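Local coordinates for protein transcriptional regulator, LysR family (Vibrio cholerae, PDB 3SZP) that probably acts as a DNA-binding transcription factor of the LysR family, activating virulence genes of the bacterium, at residues Phe9-Val13 against Arg46-Arg50. Sequence-based numbering, arbitrary orientation.
Sequences FRLVV and RLLNR
The phenyl ring of F9 is held between L47 on one face and, on the other, V13 of its own helix, while L48 meets its edge. L47 lays CD1 over the middle of the ring in a CH-pi contact, 4.2 Å from the centroid and only 7° off the ring normal. V13 CG2 covers the opposite face nearer the rim; one helical turn on from F9, V13 N donates a hydrogen bond to F9 O. At the edge, L48 CG lies in the ring plane and CD2 comes within 3.7 Å of F9 CE1. With CB already pointing toward 46-50, a CG roughly anti to the backbone N (chi1 157°) carries the ring up against L47 and L48. L48 forks: CD2 lies against F9 and, more loosely, V13, whereas CD1 touches V12 CG1 at 4.1 Å. A flat ring suits a place with apolar neighbours on both faces and an edge, branched leucine can serve several partners, and short, beta-branched valines keep their methyls near the helix backbone. On the far side of the strand, R46 turns NE and NH2 side-on to N49 OD1, NE at 2.9 Å, apart from the apolar interface. The contact joins helix 3-15 to the wing strand 48-51 of the winged helix-turn-helix domain; Y18 of helix 18-25, L39 of helix 29-43, L57 of strand 54-57 and F64 of helix 59-83 also pack around it.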
ATOM      1  N   PHE A   9      -4.116  21.518  -1.600  1.00 25.42           N
ATOM      2  CA  PHE A   9      -4.949  20.321  -1.559  1.00 25.97           C
ATOM      3  C   PHE A   9      -5.551  20.070  -2.932  1.00 28.20           C
ATOM      4  O   PHE A   9      -5.481  18.962  -3.453  1.00 29.57           O
ATOM      5  CB  PHE A   9      -6.045  20.485  -0.504  1.00 25.27           C
ATOM      6  CG  PHE A   9      -7.252  19.610  -0.727  1.00 26.52           C
ATOM      7  CD1 PHE A   9      -7.198  18.236  -0.485  1.00 26.46           C
ATOM      8  CD2 PHE A   9      -8.453  20.164  -1.151  1.00 28.34           C
ATOM      9  CE1 PHE A   9      -8.323  17.435  -0.668  1.00 27.57           C
ATOM     10  CE2 PHE A   9      -9.591  19.363  -1.320  1.00 29.88           C
ATOM     11  CZ  PHE A   9      -9.519  17.996  -1.090  1.00 29.13           C
ATOM     12  N   ARG A  10      -6.119  21.109  -3.532  1.00 31.18           N
ATOM     13  CA  ARG A  10      -6.625  20.994  -4.892  1.00 33.85           C
ATOM     14  C   ARG A  10      -5.569  20.452  -5.865  1.00 34.96           C
ATOM     15  O   ARG A  10      -5.872  19.585  -6.686  1.00 36.81           O
ATOM     16  CB  ARG A  10      -7.142  22.343  -5.387  1.00 34.70           C
ATOM     17  CG  ARG A  10      -7.542  22.343  -6.862  1.00 37.00           C
ATOM     18  CD  ARG A  10      -7.957  23.730  -7.340  1.00 37.75           C
ATOM     19  NE  ARG A  10      -6.839  24.672  -7.405  1.00 36.09           N
ATOM     20  CZ  ARG A  10      -6.172  24.980  -8.520  1.00 36.43           C
ATOM     21  NH1 ARG A  10      -6.486  24.403  -9.675  1.00 38.07           N
ATOM     22  NH2 ARG A  10      -5.176  25.860  -8.482  1.00 34.94           N
ATOM     23  N   LEU A  11      -4.337  20.959  -5.775  1.00 31.26           N
ATOM     24  CA  LEU A  11      -3.280  20.567  -6.708  1.00 32.85           C
ATOM     25  C   LEU A  11      -2.877  19.117  -6.490  1.00 34.21           C
ATOM     26  O   LEU A  11      -2.544  18.396  -7.437  1.00 36.47           O
ATOM     27  CB  LEU A  11      -2.043  21.464  -6.564  1.00 31.67           C
ATOM     28  CG  LEU A  11      -2.126  22.952  -6.903  1.00 30.68           C
ATOM     29  CD1 LEU A  11      -0.746  23.603  -6.757  1.00 29.80           C
ATOM     30  CD2 LEU A  11      -2.673  23.174  -8.303  1.00 32.27           C
ATOM     31  N   VAL A  12      -2.876  18.703  -5.227  1.00 26.84           N
ATOM     32  CA  VAL A  12      -2.559  17.323  -4.894  1.00 27.76           C
ATOM     33  C   VAL A  12      -3.567  16.381  -5.555  1.00 29.10           C
ATOM     34  O   VAL A  12      -3.192  15.360  -6.112  1.00 31.21           O
ATOM     35  CB  VAL A  12      -2.537  17.112  -3.374  1.00 25.30           C
ATOM     36  CG1 VAL A  12      -2.653  15.632  -3.035  1.00 25.67           C
ATOM     37  CG2 VAL A  12      -1.256  17.738  -2.760  1.00 25.24           C
ATOM     38  N   VAL A  13      -4.843  16.744  -5.500  1.00 32.17           N
ATOM     39  CA  VAL A  13      -5.887  15.923  -6.103  1.00 33.22           C
ATOM     40  C   VAL A  13      -5.706  15.851  -7.613  1.00 35.78           C
ATOM     41  O   VAL A  13      -5.822  14.788  -8.206  1.00 37.21           O
ATOM     42  CB  VAL A  13      -7.306  16.470  -5.783  1.00 32.33           C
ATOM     43  CG1 VAL A  13      -8.369  15.652  -6.498  1.00 33.37           C
ATOM     44  CG2 VAL A  13      -7.551  16.464  -4.292  1.00 29.97           C
ATOM     45  N   ARG A  46     -10.824  15.298   8.120  1.00 33.03           N
ATOM     46  CA  ARG A  46      -9.922  14.523   7.285  1.00 32.41           C
ATOM     47  C   ARG A  46     -10.382  14.689   5.844  1.00 30.92           C
ATOM     48  O   ARG A  46     -11.543  14.471   5.527  1.00 30.81           O
ATOM     49  CB  ARG A  46      -9.957  13.047   7.702  1.00 33.26           C
ATOM     50  CG  ARG A  46      -8.938  12.128   7.034  1.00 32.87           C
ATOM     51  CD  ARG A  46      -9.044  10.723   7.651  1.00 33.86           C
ATOM     52  NE  ARG A  46      -8.214   9.742   6.968  1.00 33.62           N
ATOM     53  CZ  ARG A  46      -6.906   9.562   7.185  1.00 34.01           C
ATOM     54  NH1 ARG A  46      -6.254  10.305   8.080  1.00 34.85           N
ATOM     55  NH2 ARG A  46      -6.245   8.631   6.500  1.00 33.73           N
ATOM     56  N   LEU A  47      -9.466  15.082   4.974  1.00 24.59           N
ATOM     57  CA  LEU A  47      -9.794  15.337   3.567  1.00 23.90           C
ATOM     58  C   LEU A  47      -9.318  14.242   2.615  1.00 23.79           C
ATOM     59  O   LEU A  47      -9.936  14.016   1.585  1.00 24.00           O
ATOM     60  CB  LEU A  47      -9.220  16.679   3.099  1.00 23.38           C
ATOM     61  CG  LEU A  47      -9.816  17.918   3.761  1.00 23.76           C
ATOM     62  CD1 LEU A  47      -9.112  19.143   3.235  1.00 23.23           C
ATOM     63  CD2 LEU A  47     -11.327  18.016   3.518  1.00 25.10           C
ATOM     64  N   LEU A  48      -8.206  13.593   2.952  1.00 34.63           N
ATOM     65  CA  LEU A  48      -7.544  12.637   2.068  1.00 34.83           C
ATOM     66  C   LEU A  48      -7.212  11.374   2.814  1.00 35.48           C
ATOM     67  O   LEU A  48      -6.855  11.411   3.989  1.00 36.10           O
ATOM     68  CB  LEU A  48      -6.209  13.191   1.571  1.00 34.91           C
ATOM     69  CG  LEU A  48      -6.201  14.402   0.648  1.00 34.65           C
ATOM     70  CD1 LEU A  48      -4.778  14.916   0.450  1.00 34.95           C
ATOM     71  CD2 LEU A  48      -6.826  14.018  -0.685  1.00 35.48           C
ATOM     72  N   ASN A  49      -7.301  10.254   2.110  1.00 44.02           N
ATOM     73  CA  ASN A  49      -6.748   9.006   2.589  1.00 44.75           C
ATOM     74  C   ASN A  49      -5.451   8.683   1.854  1.00 45.35           C
ATOM     75  O   ASN A  49      -5.334   8.899   0.643  1.00 45.35           O
ATOM     76  CB  ASN A  49      -7.761   7.872   2.414  1.00 45.12           C
ATOM     77  CG  ASN A  49      -8.941   7.992   3.364  1.00 44.96           C
ATOM     78  OD1 ASN A  49      -8.768   8.171   4.577  1.00 45.54           O
ATOM     79  ND2 ASN A  49     -10.153   7.902   2.817  1.00 44.90           N
ATOM     80  N   ARG A  50      -4.475   8.179   2.598  1.00 96.04           N
ATOM     81  CA  ARG A  50      -3.224   7.725   2.012  1.00 96.94           C
ATOM     82  C   ARG A  50      -2.994   6.268   2.374  1.00 98.62           C
ATOM     83  O   ARG A  50      -2.538   5.952   3.472  1.00 99.62           O
ATOM     84  CB  ARG A  50      -2.053   8.582   2.497  1.00 97.46           C
ATOM     85  CG  ARG A  50      -1.940   9.939   1.817  1.00 97.21           C
ATOM     86  CD  ARG A  50      -1.388  10.982   2.780  1.00 97.49           C
ATOM     87  NE  ARG A  50      -2.298  11.199   3.902  1.00 96.93           N
ATOM     88  CZ  ARG A  50      -2.000  11.909   4.985  1.00 97.76           C
ATOM     89  NH1 ARG A  50      -0.805  12.476   5.100  1.00 99.08           N
ATOM     90  NH2 ARG A  50      -2.896  12.048   5.952  1.00 97.78           N
TER